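Local structure of D-threo-3-hydroxyaspartate dehydratase (Delftia, 3WQC) at residues L15-T20 with T353-I357; I34-Q38 with A63-A69; V52-V58 with E79-F83. The protein catalyses the pyridoxal 5'-phosphate-dependent deamination of D-threo-3-hydroxyaspartate to oxaloacetate and ammonia, and also dehydrates the two L-3-hydroxyaspartates and D-serine. All blocks are in the same frame, centred on the assembly; numbering follows the deposited sequence.

Contact 1 (L15-T20 with T353-I357); sequences LLTLDT and TRLRI
R354 reaches from strand 354-358, in the mixed beta sheet of the C-terminal, serine dehydratase-like part, into the turn L15-T20, where its guanidinium collects main-chain carbonyls and so links the turn to the sheet. Its CB points at the turn, and the chain runs out fully extended from CG to NE. CD passes 3.5 Å from L15 O. NH1 donates to L15 O at 2.7 Å and, with an N-H...O angle of 149°, to L18 O. NH2 donates to the same L18 O at 3.0 Å, so the two terminal nitrogens grip one oxygen end-on while all three bonds stay near the guanidinium plane. The methyl CG2 of T20 lies over the centre of one face, and L16 O stands over the opposite face toward the rim, at too poor an angle to bond. T20 OG1 is held instead by D287 and T273, and D19 pairs with R101 of the second subunit. Two residues on, R356 bends at its third torsion (71°) and gives its NE and NH2 to S269 and L314. L15 crosses it at about a right angle, resting CD1 over one guanidinium face, 3.7 Å from R356 NH2.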
ATOM      1  N   LEU B  15      -9.966  17.311 -13.733  1.00 23.67           N
ATOM      2  CA  LEU B  15      -9.005  16.245 -14.032  1.00 21.10           C
ATOM      3  C   LEU B  15      -7.832  16.727 -14.836  1.00 23.20           C
ATOM      4  O   LEU B  15      -6.808  16.047 -14.920  1.00 24.19           O
ATOM      5  CB  LEU B  15      -9.640  15.045 -14.719  1.00 20.39           C
ATOM      6  CG  LEU B  15     -10.736  14.366 -13.943  1.00 20.18           C
ATOM      7  CD1 LEU B  15     -11.030  13.113 -14.727  1.00 29.13           C
ATOM      8  CD2 LEU B  15     -10.271  13.929 -12.553  1.00 25.14           C
ATOM      9  N   LEU B  16      -7.958  17.921 -15.425  1.00 25.00           N
ATOM     10  CA  LEU B  16      -6.844  18.472 -16.182  1.00 24.08           C
ATOM     11  C   LEU B  16      -5.869  19.218 -15.318  1.00 23.57           C
ATOM     12  O   LEU B  16      -4.697  19.479 -15.763  1.00 30.34           O
ATOM     13  CB  LEU B  16      -7.397  19.457 -17.245  1.00 26.77           C
ATOM     14  CG  LEU B  16      -8.134  18.777 -18.389  1.00 32.44           C
ATOM     15  CD1 LEU B  16      -8.618  19.863 -19.322  1.00 38.94           C
ATOM     16  CD2 LEU B  16      -7.185  17.839 -19.121  1.00 32.67           C
ATOM     17  N   THR B  17      -6.318  19.701 -14.141  1.00 24.02           N
ATOM     18  CA  THR B  17      -5.479  20.592 -13.326  1.00 24.05           C
ATOM     19  C   THR B  17      -4.896  19.878 -12.097  1.00 21.20           C
ATOM     20  O   THR B  17      -3.935  20.340 -11.526  1.00 23.78           O
ATOM     21  CB  THR B  17      -6.223  21.861 -12.828  1.00 27.35           C
ATOM     22  OG1 THR B  17      -7.276  21.469 -11.922  1.00 29.38           O
ATOM     23  CG2 THR B  17      -6.769  22.659 -14.035  1.00 33.15           C
ATOM     24  N   LEU B  18      -5.472  18.730 -11.700  1.00 19.62           N
ATOM     25  CA  LEU B  18      -4.893  17.952 -10.590  1.00 18.35           C
ATOM     26  C   LEU B  18      -3.451  17.515 -10.869  1.00 16.73           C
ATOM     27  O   LEU B  18      -3.095  17.208 -12.048  1.00 21.94           O
ATOM     28  CB  LEU B  18      -5.711  16.660 -10.409  1.00 20.33           C
ATOM     29  CG  LEU B  18      -7.058  16.848  -9.666  1.00 20.11           C
ATOM     30  CD1 LEU B  18      -7.828  15.553  -9.699  1.00 20.90           C
ATOM     31  CD2 LEU B  18      -6.927  17.428  -8.234  1.00 22.20           C
ATOM     32  N   ASP B  19      -2.621  17.432  -9.847  1.00 17.66           N
ATOM     33  CA  ASP B  19      -1.375  16.676 -10.043  1.00 17.34           C
ATOM     34  C   ASP B  19      -1.706  15.182 -10.060  1.00 16.43           C
ATOM     35  O   ASP B  19      -2.824  14.750  -9.611  1.00 19.51           O
ATOM     36  CB  ASP B  19      -0.426  16.983  -8.893  1.00 18.82           C
ATOM     37  CG  ASP B  19       1.053  16.531  -9.165  1.00 20.18           C
ATOM     38  OD1 ASP B  19       1.414  16.261 -10.362  1.00 18.11           O
ATOM     39  OD2 ASP B  19       1.862  16.475  -8.178  1.00 24.11           O
ATOM     40  N   THR B  20      -0.807  14.406 -10.665  1.00 16.29           N
ATOM     41  CA  THR B  20      -0.979  12.960 -10.755  1.00 14.96           C
ATOM     42  C   THR B  20       0.205  12.284 -10.028  1.00 15.46           C
ATOM     43  O   THR B  20       1.299  12.856  -9.871  1.00 16.59           O
ATOM     44  CB  THR B  20      -0.930  12.515 -12.223  1.00 15.22           C
ATOM     45  OG1 THR B  20       0.243  13.023 -12.864  1.00 16.75           O
ATOM     46  CG2 THR B  20      -2.194  12.998 -12.933  1.00 17.11           C
ATOM     47  N   THR B 353       0.116  12.917 -21.775  1.00 23.01           N
ATOM     48  CA  THR B 353      -1.280  12.355 -21.840  1.00 24.64           C
ATOM     49  C   THR B 353      -1.721  11.913 -20.451  1.00 19.07           C
ATOM     50  O   THR B 353      -0.907  11.290 -19.715  1.00 22.50           O
ATOM     51  CB  THR B 353      -1.332  11.101 -22.750  1.00 24.80           C
ATOM     52  OG1 THR B 353      -0.894  11.461 -24.028  1.00 30.27           O
ATOM     53  CG2 THR B 353      -2.754  10.478 -22.860  1.00 29.02           C
ATOM     54  N   ARG B 354      -2.933  12.300 -20.106  1.00 18.71           N
ATOM     55  CA  ARG B 354      -3.552  11.822 -18.835  1.00 20.52           C
ATOM     56  C   ARG B 354      -4.439  10.632 -19.108  1.00 19.64           C
ATOM     57  O   ARG B 354      -5.257  10.625 -20.088  1.00 23.37           O
ATOM     58  CB  ARG B 354      -4.380  12.921 -18.196  1.00 24.50           C
ATOM     59  CG  ARG B 354      -3.484  13.989 -17.661  1.00 22.59           C
ATOM     60  CD  ARG B 354      -4.212  15.107 -17.013  1.00 29.54           C
ATOM     61  NE  ARG B 354      -3.092  15.852 -16.410  1.00 30.39           N
ATOM     62  CZ  ARG B 354      -3.042  16.340 -15.178  1.00 21.93           C
ATOM     63  NH1 ARG B 354      -4.121  16.352 -14.435  1.00 21.35           N
ATOM     64  NH2 ARG B 354      -1.908  16.906 -14.760  1.00 25.52           N
ATOM     65  N   LEU B 355      -4.341   9.626 -18.243  1.00 18.25           N
ATOM     66  CA  LEU B 355      -5.092   8.348 -18.383  1.00 18.60           C
ATOM     67  C   LEU B 355      -5.718   8.064 -17.017  1.00 19.32           C
ATOM     68  O   LEU B 355      -5.374   8.706 -16.025  1.00 17.68           O
ATOM     69  CB  LEU B 355      -4.122   7.225 -18.688  1.00 20.86           C
ATOM     70  CG  LEU B 355      -3.406   7.317 -20.003  1.00 23.18           C
ATOM     71  CD1 LEU B 355      -2.326   6.266 -20.081  1.00 22.09           C
ATOM     72  CD2 LEU B 355      -4.417   7.247 -21.169  1.00 24.82           C
ATOM     73  N   ARG B 356      -6.647   7.127 -16.940  1.00 17.87           N
ATOM     74  CA  ARG B 356      -7.206   6.722 -15.650  1.00 16.92           C
ATOM     75  C   ARG B 356      -7.015   5.201 -15.554  1.00 17.70           C
ATOM     76  O   ARG B 356      -7.305   4.486 -16.493  1.00 21.06           O
ATOM     77  CB  ARG B 356      -8.698   7.153 -15.567  1.00 17.93           C
ATOM     78  CG  ARG B 356      -8.729   8.672 -15.365  1.00 18.52           C
ATOM     79  CD  ARG B 356     -10.107   9.227 -15.643  1.00 19.63           C
ATOM     80  NE  ARG B 356     -11.116   8.875 -14.639  1.00 18.92           N
ATOM     81  CZ  ARG B 356     -12.376   9.319 -14.718  1.00 18.14           C
ATOM     82  NH1 ARG B 356     -13.238   8.967 -13.762  1.00 21.47           N
ATOM     83  NH2 ARG B 356     -12.789  10.066 -15.769  1.00 21.78           N
ATOM     84  N   ILE B 357      -6.602   4.717 -14.411  1.00 16.50           N
ATOM     85  CA  ILE B 357      -6.311   3.280 -14.296  1.00 16.15           C
ATOM     86  C   ILE B 357      -7.290   2.643 -13.321  1.00 15.87           C
ATOM     87  O   ILE B 357      -7.467   3.141 -12.174  1.00 16.38           O
ATOM     88  CB  ILE B 357      -4.874   3.019 -13.771  1.00 15.11           C
ATOM     89  CG1 ILE B 357      -3.769   3.908 -14.460  1.00 18.46           C
ATOM     90  CG2 ILE B 357      -4.547   1.551 -13.683  1.00 16.10           C
ATOM     91  CD1 ILE B 357      -3.720   3.621 -15.953  1.00 21.12           C
TER

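Contact 2 (I34-Q38 with A63-A69); sequences IARMQ and AQRAAGA
I34 meets A63, Q64 and A67 where helix 27-44 packs against the last turns of helix 58-66, two neighbouring helices of the alanine racemase-like barrel domain. Its two branches divide the work. With CG1 turned away from its own carbonyl carbon (chi1 -73°) and the chain extended beyond it, CD1 reaches A63 CB at 3.7 Å and also rests on Q64 CG, the two side chains crossing at about a right angle. The other branch, CG2, presses on A67 CB at 3.4 Å, tighter than usual for two methyl carbons. One turn on, Q38 points the same way, its N bonded to I34 O within the helix. Its side chain is bent at the second torsion (61°), which folds the amide over the end of the other helix. CG passes 3.2 Å from A67 O, and CD lies against the G68 peptide. G68 has positive phi (130°) and forms a Schellman motif, G68 N bonding to R65 O and A69 N to Q64 O. A CB on G68 would probably crowd Q38 CD as well as the A67 carbonyl. Q38 OE1 also approaches A69 N, but the angle is poor for a bond. A water bridges the two segments instead, donating to Q38 OE1, 2.7 Å away, and to Q64 O, 2.8 Å away. A second donates to G68 O and accepts only weakly from Q38 NE2, whose stronger partner is D42. Beyond the pair, A63 also touches M30 and Q31 of helix 27-44, Q38 lies on L48 of strand 47-48, and M37 packs on that strand and on helix 228-233.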
ATOM      1  N   ILE B  34     -24.166   2.538  -4.542  1.00 18.00           N
ATOM      2  CA  ILE B  34     -24.785   2.729  -3.216  1.00 18.16           C
ATOM      3  C   ILE B  34     -26.250   2.299  -3.331  1.00 20.00           C
ATOM      4  O   ILE B  34     -26.783   1.539  -2.493  1.00 20.98           O
ATOM      5  CB  ILE B  34     -24.592   4.180  -2.676  1.00 18.14           C
ATOM      6  CG1 ILE B  34     -23.127   4.304  -2.274  1.00 17.32           C
ATOM      7  CG2 ILE B  34     -25.581   4.521  -1.576  1.00 20.78           C
ATOM      8  CD1 ILE B  34     -22.736   5.705  -1.833  1.00 17.63           C
ATOM      9  N   ALA B  35     -26.928   2.820  -4.342  1.00 21.46           N
ATOM     10  CA  ALA B  35     -28.400   2.538  -4.515  1.00 21.66           C
ATOM     11  C   ALA B  35     -28.617   1.086  -4.778  1.00 20.44           C
ATOM     12  O   ALA B  35     -29.575   0.476  -4.252  1.00 26.34           O
ATOM     13  CB  ALA B  35     -28.918   3.308  -5.689  1.00 24.21           C
ATOM     14  N   ARG B  36     -27.774   0.480  -5.629  1.00 21.19           N
ATOM     15  CA  ARG B  36     -27.974  -0.918  -5.990  1.00 22.44           C
ATOM     16  C   ARG B  36     -27.939  -1.825  -4.714  1.00 21.21           C
ATOM     17  O   ARG B  36     -28.777  -2.743  -4.530  1.00 23.44           O
ATOM     18  CB  ARG B  36     -26.958  -1.431  -7.018  1.00 23.80           C
ATOM     19  CG  ARG B  36     -26.989  -2.973  -7.295  1.00 24.27           C
ATOM     20  CD  ARG B  36     -25.905  -3.360  -8.256  1.00 25.12           C
ATOM     21  NE  ARG B  36     -25.853  -4.802  -8.459  1.00 28.53           N
ATOM     22  CZ  ARG B  36     -24.767  -5.506  -8.848  1.00 27.70           C
ATOM     23  NH1 ARG B  36     -23.654  -4.870  -9.197  1.00 27.54           N
ATOM     24  NH2 ARG B  36     -24.803  -6.844  -8.955  1.00 31.64           N
ATOM     25  N   MET B  37     -26.935  -1.618  -3.881  1.00 19.80           N
ATOM     26  CA  MET B  37     -26.808  -2.457  -2.689  1.00 19.42           C
ATOM     27  C   MET B  37     -27.925  -2.191  -1.741  1.00 20.78           C
ATOM     28  O   MET B  37     -28.497  -3.175  -1.209  1.00 21.80           O
ATOM     29  CB  MET B  37     -25.423  -2.204  -2.019  1.00 19.87           C
ATOM     30  CG  MET B  37     -25.156  -3.130  -0.805  1.00 18.74           C
ATOM     31  SD  MET B  37     -25.034  -4.902  -1.231  1.00 20.16           S
ATOM     32  CE  MET B  37     -23.387  -4.991  -2.019  1.00 19.34           C
ATOM     33  N   GLN B  38     -28.239  -0.934  -1.443  1.00 18.86           N
ATOM     34  CA  GLN B  38     -29.273  -0.627  -0.461  1.00 20.13           C
ATOM     35  C   GLN B  38     -30.596  -1.202  -0.970  1.00 22.32           C
ATOM     36  O   GLN B  38     -31.393  -1.763  -0.178  1.00 22.31           O
ATOM     37  CB  GLN B  38     -29.447   0.873  -0.197  1.00 22.05           C
ATOM     38  CG  GLN B  38     -30.406   1.206   0.965  1.00 24.81           C
ATOM     39  CD  GLN B  38     -29.923   0.642   2.314  1.00 25.69           C
ATOM     40  OE1 GLN B  38     -28.831   0.969   2.774  1.00 23.43           O
ATOM     41  NE2 GLN B  38     -30.761  -0.201   3.002  1.00 22.85           N
ATOM     42  N   ALA B  63     -22.832   9.340   2.345  1.00 17.93           N
ATOM     43  CA  ALA B  63     -23.669   8.961   1.205  1.00 18.86           C
ATOM     44  C   ALA B  63     -24.323   7.615   1.438  1.00 19.21           C
ATOM     45  O   ALA B  63     -25.496   7.385   1.091  1.00 19.27           O
ATOM     46  CB  ALA B  63     -22.887   8.946  -0.119  1.00 18.15           C
ATOM     47  N   GLN B  64     -23.575   6.663   1.957  1.00 16.94           N
ATOM     48  CA  GLN B  64     -24.161   5.332   2.324  1.00 17.52           C
ATOM     49  C   GLN B  64     -25.275   5.500   3.380  1.00 16.38           C
ATOM     50  O   GLN B  64     -26.351   4.879   3.221  1.00 18.97           O
ATOM     51  CB  GLN B  64     -23.057   4.416   2.841  1.00 17.40           C
ATOM     52  CG  GLN B  64     -22.092   4.034   1.643  1.00 17.39           C
ATOM     53  CD  GLN B  64     -20.836   3.320   2.082  1.00 14.64           C
ATOM     54  OE1 GLN B  64     -20.615   2.111   1.677  1.00 17.54           O
ATOM     55  NE2 GLN B  64     -19.998   4.003   2.820  1.00 14.44           N
ATOM     56  N   ARG B  65     -25.059   6.355   4.393  1.00 18.10           N
ATOM     57  CA  ARG B  65     -26.067   6.564   5.471  1.00 17.90           C
ATOM     58  C   ARG B  65     -27.301   7.251   4.855  1.00 18.96           C
ATOM     59  O   ARG B  65     -28.462   6.797   5.092  1.00 22.41           O
ATOM     60  CB  ARG B  65     -25.510   7.415   6.593  1.00 20.76           C
ATOM     61  CG  ARG B  65     -26.535   7.747   7.704  1.00 21.54           C
ATOM     62  CD  ARG B  65     -25.792   8.471   8.838  1.00 34.35           C
ATOM     63  NE  ARG B  65     -25.294   9.820   8.439  1.00 41.58           N
ATOM     64  CZ  ARG B  65     -23.999  10.185   8.164  1.00 57.73           C
ATOM     65  NH1 ARG B  65     -23.723  11.463   7.825  1.00 56.07           N
ATOM     66  NH2 ARG B  65     -22.989   9.287   8.250  1.00 69.84           N
ATOM     67  N   ALA B  66     -27.100   8.276   4.017  1.00 21.39           N
ATOM     68  CA  ALA B  66     -28.214   8.975   3.383  1.00 21.18           C
ATOM     69  C   ALA B  66     -29.131   8.041   2.551  1.00 20.65           C
ATOM     70  O   ALA B  66     -30.377   8.255   2.480  1.00 26.60           O
ATOM     71  CB  ALA B  66     -27.736  10.143   2.528  1.00 24.85           C
ATOM     72  N   ALA B  67     -28.541   7.012   1.963  1.00 20.08           N
ATOM     73  CA  ALA B  67     -29.251   6.061   1.117  1.00 23.44           C
ATOM     74  C   ALA B  67     -30.064   5.032   1.896  1.00 24.60           C
ATOM     75  O   ALA B  67     -30.886   4.344   1.303  1.00 28.69           O
ATOM     76  CB  ALA B  67     -28.362   5.397   0.077  1.00 24.53           C
ATOM     77  N   GLY B  68     -29.798   4.927   3.199  1.00 20.72           N
ATOM     78  CA  GLY B  68     -30.574   4.019   4.068  1.00 20.34           C
ATOM     79  C   GLY B  68     -29.764   3.103   4.942  1.00 19.03           C
ATOM     80  O   GLY B  68     -30.358   2.164   5.566  1.00 22.52           O
ATOM     81  N   ALA B  69     -28.446   3.237   4.974  1.00 20.42           N
ATOM     82  CA  ALA B  69     -27.629   2.263   5.794  1.00 16.76           C
ATOM     83  C   ALA B  69     -27.867   2.429   7.301  1.00 18.73           C
ATOM     84  O   ALA B  69     -28.243   3.485   7.781  1.00 21.74           O
ATOM     85  CB  ALA B  69     -26.113   2.513   5.510  1.00 20.79           C
TER
HETATM   86  O   HOH W   1     -30.209  -0.469   6.412  1.00 20.54           O
HETATM   87  O   HOH W   2     -26.818   2.536   1.858  1.00 22.29           O

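Contact 3 (V52-V58 with E79-F83); sequences VKTSKSV and EAEQF. With PLP (pyridoxal-5'-phosphate), chain J.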
ATOM      1  N   VAL B  52     -16.719   0.345   6.184  1.00 10.39           N
ATOM      2  CA  VAL B  52     -16.006   1.542   5.721  1.00 12.71           C
ATOM      3  C   VAL B  52     -14.519   1.276   5.535  1.00 11.76           C
ATOM      4  O   VAL B  52     -13.823   2.219   5.160  1.00 13.39           O
ATOM      5  CB  VAL B  52     -16.236   2.757   6.679  1.00 13.00           C
ATOM      6  CG1 VAL B  52     -17.734   3.113   6.676  1.00 15.88           C
ATOM      7  CG2 VAL B  52     -15.686   2.522   8.094  1.00 14.74           C
ATOM      8  N   LYS B  53     -14.040   0.038   5.698  1.00 10.93           N
ATOM      9  CA  LYS B  53     -12.603  -0.157   5.532  1.00 12.02           C
ATOM     10  C   LYS B  53     -12.190   0.082   4.080  1.00 11.02           C
ATOM     11  O   LYS B  53     -10.989   0.337   3.809  1.00 13.03           O
ATOM     12  CB  LYS B  53     -12.155  -1.528   5.949  1.00 12.46           C
ATOM     13  CG  LYS B  53     -12.548  -2.651   4.999  1.00 14.47           C
ATOM     14  CD  LYS B  53     -12.046  -3.954   5.653  1.00 18.08           C
ATOM     15  CE  LYS B  53     -12.255  -5.041   4.645  1.00 23.82           C
ATOM     16  NZ  LYS B  53     -12.950  -6.229   5.196  1.00 17.80           N
ATOM     17  N   THR B  54     -13.141   0.077   3.112  1.00 11.53           N
ATOM     18  CA  THR B  54     -12.777   0.257   1.692  1.00 11.57           C
ATOM     19  C   THR B  54     -12.442   1.769   1.496  1.00 11.05           C
ATOM     20  O   THR B  54     -11.464   2.020   0.710  1.00 13.55           O
ATOM     21  CB  THR B  54     -14.006  -0.080   0.828  1.00 12.85           C
ATOM     22  OG1 THR B  54     -14.160  -1.521   0.939  1.00 15.62           O
ATOM     23  CG2 THR B  54     -13.795   0.277  -0.640  1.00 15.45           C
ATOM     24  N   SER B  55     -13.184   2.733   2.088  1.00 11.92           N
ATOM     25  CA  SER B  55     -12.921   4.151   1.764  1.00 11.20           C
ATOM     26  C   SER B  55     -12.342   4.886   2.923  1.00 11.44           C
ATOM     27  O   SER B  55     -11.597   5.865   2.739  1.00 12.51           O
ATOM     28  CB  SER B  55     -14.279   4.864   1.395  1.00 13.90           C
ATOM     29  OG  SER B  55     -15.088   5.100   2.570  1.00 16.36           O
ATOM     30  N   LYS B  56     -12.694   4.487   4.168  1.00 12.18           N
ATOM     31  CA  LYS B  56     -12.333   5.240   5.389  1.00 11.93           C
ATOM     32  C   LYS B  56     -12.510   6.779   5.178  1.00 12.61           C
ATOM     33  O   LYS B  56     -11.744   7.588   5.732  1.00 12.36           O
ATOM     34  CB  LYS B  56     -10.874   4.952   5.885  1.00 11.84           C
ATOM     35  CG  LYS B  56     -10.667   3.449   6.049  1.00 12.36           C
ATOM     36  CD  LYS B  56      -9.308   3.221   6.759  1.00 12.82           C
ATOM     37  CE  LYS B  56      -9.029   1.735   6.772  1.00 12.89           C
ATOM     38  NZ  LYS B  56      -7.735   1.524   7.486  1.00 12.64           N
ATOM     39  N   SER B  57     -13.665   7.143   4.553  1.00 12.94           N
ATOM     40  CA  SER B  57     -13.869   8.531   4.219  1.00 13.46           C
ATOM     41  C   SER B  57     -15.260   8.957   4.709  1.00 12.90           C
ATOM     42  O   SER B  57     -16.235   8.346   4.331  1.00 14.77           O
ATOM     43  CB  SER B  57     -13.700   8.705   2.709  1.00 14.71           C
ATOM     44  OG  SER B  57     -13.819  10.132   2.390  1.00 15.60           O
ATOM     45  N   VAL B  58     -15.303  10.016   5.512  1.00 13.36           N
ATOM     46  CA  VAL B  58     -16.567  10.511   6.111  1.00 14.20           C
ATOM     47  C   VAL B  58     -17.633  10.798   5.041  1.00 15.38           C
ATOM     48  O   VAL B  58     -18.776  10.302   5.148  1.00 16.98           O
ATOM     49  CB  VAL B  58     -16.309  11.675   7.063  1.00 14.77           C
ATOM     50  CG1 VAL B  58     -17.580  12.396   7.468  1.00 19.90           C
ATOM     51  CG2 VAL B  58     -15.570  11.140   8.296  1.00 15.98           C
ATOM     52  N   GLU B  79     -10.618   3.881  12.888  1.00 11.41           N
ATOM     53  CA  GLU B  79     -11.827   4.155  12.116  1.00 11.10           C
ATOM     54  C   GLU B  79     -12.986   4.425  13.096  1.00 12.31           C
ATOM     55  O   GLU B  79     -13.775   5.362  12.860  1.00 12.53           O
ATOM     56  CB  GLU B  79     -12.196   2.977  11.268  1.00 11.58           C
ATOM     57  CG  GLU B  79     -11.374   2.828  10.006  1.00 11.91           C
ATOM     58  CD  GLU B  79     -11.459   1.383   9.563  1.00 11.28           C
ATOM     59  OE1 GLU B  79     -10.449   0.642   9.682  1.00 13.43           O
ATOM     60  OE2 GLU B  79     -12.534   0.934   9.127  1.00 12.66           O
ATOM     61  N   ALA B  80     -13.146   3.623  14.159  1.00 11.15           N
ATOM     62  CA  ALA B  80     -14.273   3.920  15.098  1.00 12.02           C
ATOM     63  C   ALA B  80     -14.129   5.359  15.679  1.00 12.16           C
ATOM     64  O   ALA B  80     -15.140   6.084  15.738  1.00 13.61           O
ATOM     65  CB  ALA B  80     -14.247   2.889  16.230  1.00 14.71           C
ATOM     66  N   GLU B  81     -12.864   5.764  16.056  1.00 11.82           N
ATOM     67  CA  GLU B  81     -12.690   7.083  16.636  1.00 15.16           C
ATOM     68  C   GLU B  81     -13.109   8.155  15.608  1.00 14.74           C
ATOM     69  O   GLU B  81     -13.822   9.146  15.943  1.00 17.05           O
ATOM     70  CB  GLU B  81     -11.196   7.116  17.139  1.00 19.25           C
ATOM     71  CG  GLU B  81     -10.646   8.431  17.560  1.00 23.71           C
ATOM     72  CD  GLU B  81      -9.118   8.316  17.808  1.00 23.71           C
ATOM     73  OE1 GLU B  81      -8.269   8.785  16.915  1.00 34.96           O
ATOM     74  OE2 GLU B  81      -8.753   7.759  18.881  1.00 28.51           O
ATOM     75  N   GLN B  82     -12.667   8.000  14.333  1.00 14.72           N
ATOM     76  CA  GLN B  82     -12.909   9.025  13.273  1.00 16.94           C
ATOM     77  C   GLN B  82     -14.398   9.120  13.017  1.00 14.10           C
ATOM     78  O   GLN B  82     -14.969  10.219  12.923  1.00 16.99           O
ATOM     79  CB  GLN B  82     -12.171   8.614  11.964  1.00 19.89           C
ATOM     80  CG  GLN B  82     -12.611   9.430  10.702  1.00 21.53           C
ATOM     81  CD  GLN B  82     -11.773   9.149   9.426  1.00 41.56           C
ATOM     82  OE1 GLN B  82     -10.562   9.429   9.326  1.00 54.52           O
ATOM     83  NE2 GLN B  82     -12.459   8.717   8.409  1.00 27.79           N
ATOM     84  N   PHE B  83     -15.048   7.992  12.774  1.00 14.30           N
ATOM     85  CA  PHE B  83     -16.454   8.024  12.384  1.00 14.13           C
ATOM     86  C   PHE B  83     -17.348   8.421  13.576  1.00 13.48           C
ATOM     87  O   PHE B  83     -18.337   9.151  13.365  1.00 16.47           O
ATOM     88  CB  PHE B  83     -16.923   6.690  11.713  1.00 14.55           C
ATOM     89  CG  PHE B  83     -16.392   6.599  10.341  1.00 12.57           C
ATOM     90  CD1 PHE B  83     -17.078   7.191   9.284  1.00 16.68           C
ATOM     91  CD2 PHE B  83     -15.193   5.920  10.072  1.00 14.97           C
ATOM     92  CE1 PHE B  83     -16.557   7.125   7.955  1.00 16.25           C
ATOM     93  CE2 PHE B  83     -14.655   5.859   8.749  1.00 15.18           C
ATOM     94  CZ  PHE B  83     -15.337   6.484   7.686  1.00 14.91           C
TER
HETATM   95  N1  PLP J 402     -17.182  -8.171   6.983  1.00 12.46           N
HETATM   96  C2  PLP J 402     -15.916  -8.295   7.428  1.00 11.46           C
HETATM   97  C2A PLP J 402     -15.627  -8.929   8.770  1.00 13.68           C
HETATM   98  C3  PLP J 402     -14.839  -7.797   6.607  1.00 12.81           C
HETATM   99  O3  PLP J 402     -13.598  -7.897   7.058  1.00 15.43           O
HETATM  100  C4  PLP J 402     -15.174  -7.213   5.334  1.00 13.72           C
HETATM  101  C4A PLP J 402     -14.120  -6.681   4.534  1.00 21.05           C
HETATM  102  C5  PLP J 402     -16.545  -7.124   4.949  1.00 12.50           C
HETATM  103  C6  PLP J 402     -17.520  -7.689   5.784  1.00 12.80           C
HETATM  104  C5A PLP J 402     -16.947  -6.526   3.623  1.00 16.46           C
HETATM  105  O4P PLP J 402     -16.473  -7.430   2.522  1.00 15.07           O
HETATM  106  P   PLP J 402     -16.431  -6.810   1.045  1.00 13.99           P
HETATM  107  O1P PLP J 402     -17.758  -6.165   0.899  1.00 17.22           O
HETATM  108  O2P PLP J 402     -16.278  -8.014   0.183  1.00 15.05           O
HETATM  109  O3P PLP J 402     -15.353  -5.808   0.961  1.00 19.34           O
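The loop V52-V58 carries K53 of the pyridoxal 5'-phosphate pocket, and helix 77-85 packs behind it through E79, Q82 and F83. K53 NZ is bonded covalently to C4A of the cofactor at 1.4 Å; its CG sits between the backbone N and carbonyl carbon (chi1 73°), and the chain runs extended to CE, leading away from the helix. On the helix side, E79 OE2 lies near V52 CG2 and 3.8 Å from K53 CA, the backbone of the cofactor-bearing residue. E79 OE1 is hydrogen-bonded to S75 OG and T76 OG1 and forms a long salt bridge with K56 NZ at 3.6 Å, while the extended K56 chain crosses that of E79 at about a right angle. Shortening E79 to an alanine removes the carboxylate, which would probably leave K56 NZ without this charge, S75 and T76 without this partner, and a gap beside V52 and K53. Q82 NE2 donates to K56 O at 3.0 Å, approaching from above the carbonyl plane with an N-H...O angle of 152°. The F83 ring packs against the loop: its CE2 meets V52 CG2 at 3.6 Å, its CZ edge faces S57 N, and CE1 touches V58 CG2. Within the loop, S55 OG accepts from S57 N in an ST turn, just before helix 58-66. Q329 of the second subunit hydrogen-bonds to K53 O, so the other chain also borders this loop. A cofactor lysine just after the first barrel strand, here 47-48, is typical of fold type III pyridoxal phosphate enzymes such as alanine racemase.

Overall arrangement
Contacts 2 and 3 lie together in the alanine racemase-like domain, their centres about 16 Å apart and nearest atoms about 5 Å apart without touching. Their segments interleave along the chain: helix 58-66 starts at the end of the loop in contact 3 and finishes in contact 2. Both lie near the cofactor, K53 of contact 3 bonded to it and the side chain of Q64 in contact 2 about 9 Å from it. Contact 1 stands apart, its centre about 29 Å from that of contact 2 and about 26 Å from that of contact 3, and ties the N-terminal loop to the sheet of the other domain. Contacts 1 and 3 both meet the second subunit; contact 2 does not.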